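Local coordinates for integron cassette protein (Vibrio cholerae, PDB 3G1J) that is of unknown function but is encoded on a mobile integron gene cassette and belongs to a family of uncharacterised domains grouped with SH3-like folds, at residues Q8-V22 with Y34-N46. Numbering follows the deposited sequence.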
# COMPACT_ATOMS: atom_id res chain seq x y z
N GLN A 8 -11.27 2.91 -2.18
CA GLN A 8 -11.18 4.20 -1.53
C GLN A 8 -10.04 4.99 -2.16
O GLN A 8 -8.94 4.47 -2.34
CB GLN A 8 -10.95 3.96 -0.05
CG GLN A 8 -10.85 5.19 0.80
CD GLN A 8 -10.83 4.82 2.26
OE1 GLN A 8 -11.78 4.21 2.77
NE2 GLN A 8 -9.74 5.14 2.95
N SER A 9 -10.29 6.25 -2.51
CA SER A 9 -9.32 7.03 -3.27
C SER A 9 -8.15 7.58 -2.45
O SER A 9 -7.12 7.95 -3.01
CB SER A 9 -10.01 8.17 -4.02
OG SER A 9 -10.61 9.07 -3.11
N GLU A 10 -8.31 7.65 -1.13
CA GLU A 10 -7.25 8.12 -0.25
C GLU A 10 -7.11 7.24 0.97
O GLU A 10 -8.10 6.79 1.54
CB GLU A 10 -7.52 9.55 0.22
CG GLU A 10 -7.78 10.52 -0.92
CD GLU A 10 -7.73 11.97 -0.47
OE1 GLU A 10 -7.50 12.22 0.73
OE2 GLU A 10 -7.92 12.86 -1.33
N TYR A 11 -5.87 7.01 1.38
CA TYR A 11 -5.61 6.32 2.62
C TYR A 11 -4.38 6.96 3.26
O TYR A 11 -3.25 6.74 2.81
CB TYR A 11 -5.38 4.81 2.41
CG TYR A 11 -5.32 4.06 3.71
CD1 TYR A 11 -6.46 3.48 4.26
CD2 TYR A 11 -4.13 3.95 4.42
CE1 TYR A 11 -6.41 2.81 5.45
CE2 TYR A 11 -4.07 3.28 5.61
CZ TYR A 11 -5.20 2.72 6.13
OH TYR A 11 -5.12 2.05 7.32
N GLY A 12 -4.62 7.78 4.28
CA GLY A 12 -3.56 8.56 4.88
C GLY A 12 -2.87 9.37 3.81
O GLY A 12 -3.53 10.05 3.03
N VAL A 13 -1.55 9.28 3.77
CA VAL A 13 -0.73 10.03 2.82
C VAL A 13 -0.89 9.58 1.38
O VAL A 13 -0.54 10.31 0.46
CB VAL A 13 0.78 9.98 3.20
CG1 VAL A 13 1.39 8.63 2.84
CG2 VAL A 13 1.53 11.10 2.51
N LEU A 14 -1.46 8.39 1.17
CA LEU A 14 -1.61 7.85 -0.18
C LEU A 14 -2.86 8.39 -0.86
O LEU A 14 -3.97 8.24 -0.36
CB LEU A 14 -1.66 6.31 -0.14
CG LEU A 14 -0.40 5.63 0.43
CD1 LEU A 14 -0.63 4.12 0.56
CD2 LEU A 14 0.84 5.92 -0.40
N LYS A 15 -2.66 9.03 -2.01
CA LYS A 15 -3.75 9.61 -2.79
C LYS A 15 -3.73 9.00 -4.20
O LYS A 15 -2.71 8.99 -4.87
CB LYS A 15 -3.55 11.13 -2.90
CG LYS A 15 -4.74 11.88 -3.46
CD LYS A 15 -4.37 13.34 -3.76
CE LYS A 15 -5.61 14.21 -3.96
NZ LYS A 15 -6.23 14.60 -2.66
N ALA A 16 -4.88 8.50 -4.65
CA ALA A 16 -4.95 7.86 -5.96
C ALA A 16 -4.47 8.76 -7.09
O ALA A 16 -4.85 9.93 -7.18
CB ALA A 16 -6.36 7.36 -6.23
N GLY A 17 -3.63 8.21 -7.96
CA GLY A 17 -3.09 8.95 -9.09
C GLY A 17 -1.74 9.58 -8.83
O GLY A 17 -1.07 10.01 -9.77
N GLN A 18 -1.34 9.64 -7.57
CA GLN A 18 -0.05 10.19 -7.20
C GLN A 18 1.02 9.11 -7.16
O GLN A 18 0.73 7.94 -6.88
CB GLN A 18 -0.13 10.89 -5.83
CG GLN A 18 -1.02 12.11 -5.81
CD GLN A 18 -0.42 13.29 -6.55
OE1 GLN A 18 0.76 13.61 -6.38
NE2 GLN A 18 -1.24 13.95 -7.37
N CYS A 19 2.26 9.51 -7.41
CA CYS A 19 3.37 8.56 -7.40
C CYS A 19 4.16 8.65 -6.11
O CYS A 19 4.31 9.73 -5.54
CB CYS A 19 4.30 8.80 -8.57
SG CYS A 19 3.66 8.20 -10.15
N TYR A 20 4.68 7.51 -5.66
CA TYR A 20 5.41 7.41 -4.39
C TYR A 20 6.72 6.64 -4.53
O TYR A 20 6.78 5.64 -5.23
CB TYR A 20 4.53 6.76 -3.30
CG TYR A 20 3.31 7.59 -3.00
CD1 TYR A 20 2.19 7.51 -3.82
CD2 TYR A 20 3.31 8.52 -1.96
CE1 TYR A 20 1.08 8.31 -3.60
CE2 TYR A 20 2.21 9.31 -1.72
CZ TYR A 20 1.10 9.21 -2.55
OH TYR A 20 -0.00 10.00 -2.32
N LYS A 21 7.76 7.11 -3.85
CA LYS A 21 9.00 6.38 -3.70
C LYS A 21 8.95 5.58 -2.41
O LYS A 21 8.53 6.10 -1.37
CB LYS A 21 10.16 7.38 -3.61
CG LYS A 21 11.55 6.76 -3.56
CD LYS A 21 12.61 7.81 -3.27
CE LYS A 21 13.94 7.17 -2.88
NZ LYS A 21 15.03 8.16 -2.66
N VAL A 22 9.38 4.33 -2.46
CA VAL A 22 9.52 3.57 -1.22
C VAL A 22 10.75 4.09 -0.48
O VAL A 22 11.85 4.07 -1.03
CB VAL A 22 9.65 2.07 -1.51
CG1 VAL A 22 9.97 1.30 -0.24
CG2 VAL A 22 8.33 1.56 -2.16
N TYR A 34 9.15 -4.99 -0.71
CA TYR A 34 9.21 -3.82 -1.59
C TYR A 34 10.46 -3.05 -1.22
O TYR A 34 10.72 -2.80 -0.05
CB TYR A 34 7.95 -2.96 -1.46
CG TYR A 34 6.71 -3.80 -1.69
CD1 TYR A 34 6.11 -3.87 -2.94
CD2 TYR A 34 6.19 -4.57 -0.66
CE1 TYR A 34 4.99 -4.68 -3.14
CE2 TYR A 34 5.09 -5.37 -0.85
CZ TYR A 34 4.50 -5.42 -2.09
OH TYR A 34 3.39 -6.22 -2.26
N GLU A 35 11.26 -2.73 -2.23
CA GLU A 35 12.62 -2.26 -2.02
C GLU A 35 12.71 -0.74 -2.02
O GLU A 35 12.13 -0.07 -2.87
CB GLU A 35 13.53 -2.84 -3.10
CG GLU A 35 15.01 -2.52 -2.93
CD GLU A 35 15.86 -2.98 -4.11
OE1 GLU A 35 15.29 -3.58 -5.05
OE2 GLU A 35 17.08 -2.73 -4.10
N ARG A 36 13.45 -0.19 -1.05
CA ARG A 36 13.73 1.23 -1.04
C ARG A 36 14.16 1.70 -2.43
O ARG A 36 14.99 1.06 -3.09
CB ARG A 36 14.81 1.57 -0.01
CG ARG A 36 15.16 3.05 0.03
CD ARG A 36 15.94 3.45 1.29
NE ARG A 36 17.30 2.91 1.32
CZ ARG A 36 18.17 3.16 2.30
NH1 ARG A 36 17.81 3.94 3.32
NH2 ARG A 36 19.39 2.63 2.27
N GLY A 37 13.61 2.82 -2.88
CA GLY A 37 13.92 3.35 -4.19
C GLY A 37 12.88 3.02 -5.25
O GLY A 37 12.80 3.69 -6.29
N ASP A 38 12.09 1.98 -5.00
CA ASP A 38 10.98 1.64 -5.88
C ASP A 38 10.01 2.80 -5.99
O ASP A 38 9.77 3.50 -5.01
CB ASP A 38 10.23 0.43 -5.33
CG ASP A 38 10.68 -0.86 -5.95
OD1 ASP A 38 11.83 -0.91 -6.43
OD2 ASP A 38 9.87 -1.81 -5.96
N VAL A 39 9.45 3.00 -7.18
CA VAL A 39 8.44 4.04 -7.38
C VAL A 39 7.16 3.44 -7.97
O VAL A 39 7.22 2.68 -8.94
CB VAL A 39 8.95 5.14 -8.30
CG1 VAL A 39 7.85 6.16 -8.57
CG2 VAL A 39 10.18 5.82 -7.69
N MSE A 40 6.02 3.76 -7.37
CA MSE A 40 4.73 3.18 -7.76
C MSE A 40 3.65 4.25 -7.71
O MSE A 40 3.70 5.14 -6.87
CB MSE A 40 4.33 2.06 -6.79
CG MSE A 40 5.41 1.05 -6.52
SE MSE A 40 4.74 -0.58 -5.68
CE MSE A 40 4.25 0.12 -3.84
N ARG A 41 2.64 4.14 -8.58
CA ARG A 41 1.50 5.05 -8.52
C ARG A 41 0.34 4.45 -7.70
O ARG A 41 -0.08 3.32 -7.95
CB ARG A 41 1.02 5.42 -9.93
CG ARG A 41 -0.24 6.28 -9.96
CD ARG A 41 -0.47 6.92 -11.32
NE ARG A 41 -0.32 5.95 -12.40
CZ ARG A 41 -1.27 5.12 -12.79
NH1 ARG A 41 -2.46 5.13 -12.20
NH2 ARG A 41 -1.04 4.26 -13.78
N PHE A 42 -0.17 5.20 -6.72
CA PHE A 42 -1.28 4.70 -5.90
C PHE A 42 -2.58 4.64 -6.70
O PHE A 42 -2.95 5.59 -7.38
CB PHE A 42 -1.47 5.55 -4.64
CG PHE A 42 -2.46 4.98 -3.65
CD1 PHE A 42 -2.30 3.69 -3.16
CD2 PHE A 42 -3.53 5.74 -3.19
CE1 PHE A 42 -3.19 3.17 -2.22
CE2 PHE A 42 -4.43 5.23 -2.27
CZ PHE A 42 -4.26 3.94 -1.77
N LEU A 43 -3.28 3.51 -6.61
CA LEU A 43 -4.56 3.33 -7.29
C LEU A 43 -5.75 3.44 -6.33
O LEU A 43 -6.84 3.84 -6.73
CB LEU A 43 -4.59 1.97 -7.97
CG LEU A 43 -3.44 1.65 -8.93
CD1 LEU A 43 -3.69 0.27 -9.51
CD2 LEU A 43 -3.32 2.70 -10.03
N GLY A 44 -5.55 3.05 -5.08
CA GLY A 44 -6.61 3.11 -4.08
C GLY A 44 -6.50 1.97 -3.09
O GLY A 44 -5.67 1.08 -3.27
N SER A 45 -7.35 1.97 -2.07
CA SER A 45 -7.27 0.97 -1.02
C SER A 45 -8.62 0.33 -0.71
O SER A 45 -9.68 0.86 -1.05
CB SER A 45 -6.75 1.63 0.26
OG SER A 45 -7.70 2.55 0.77
N ASN A 46 -8.57 -0.81 -0.04
CA ASN A 46 -9.77 -1.42 0.52
C ASN A 46 -9.45 -2.05 1.86
O ASN A 46 -8.40 -2.66 2.03
CB ASN A 46 -10.34 -2.46 -0.43
CG ASN A 46 -11.64 -3.03 0.07
OD1 ASN A 46 -12.57 -2.29 0.40
ND2 ASN A 46 -11.72 -4.35 0.15
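Tyr20 and Met40 form a hydrogen-bonded pair where strand 19-22 runs antiparallel to strand 39-46, two neighbours in a five-stranded antiparallel sheet. Tyr20 N reaches Met40 O at 2.8 Å, and Met40 N returns the bond to Tyr20 O. The ladder continues past both strand ends, with Gly17 N on Phe42 O and Gly37 N on Val22 O.

The tight part lies around Phe42. Its CG is anti to the backbone N (chi1 -171°), which turns the ring toward the small hairpin of strands 10-11 and 14-15. Leu14 CB sits over one face, 3.6 Å from the ring centroid, as a CH-pi contact. The backbone N of Gly44 lies over the opposite face. Lys15 C meets the ring edge in plane. Phe58 meets the Phe42 ring, and Phe87 packs on Leu14, Val22 and Met40.

The other face of the sheet is looser and more exposed. Cys19 SG lies 3.8 Å from Arg41 CB, and the Arg41 chain runs over Gly17. Lys21 stretches out fully, and its CE passes 4.0 Å from Gly37 CA.

Leu43 and Gly44 form a classic bulge opposite Phe57; past it, Gln8 and Ser45 make a single separate bridge. There Ser45 OG lies 3.6 Å from Tyr11 CB.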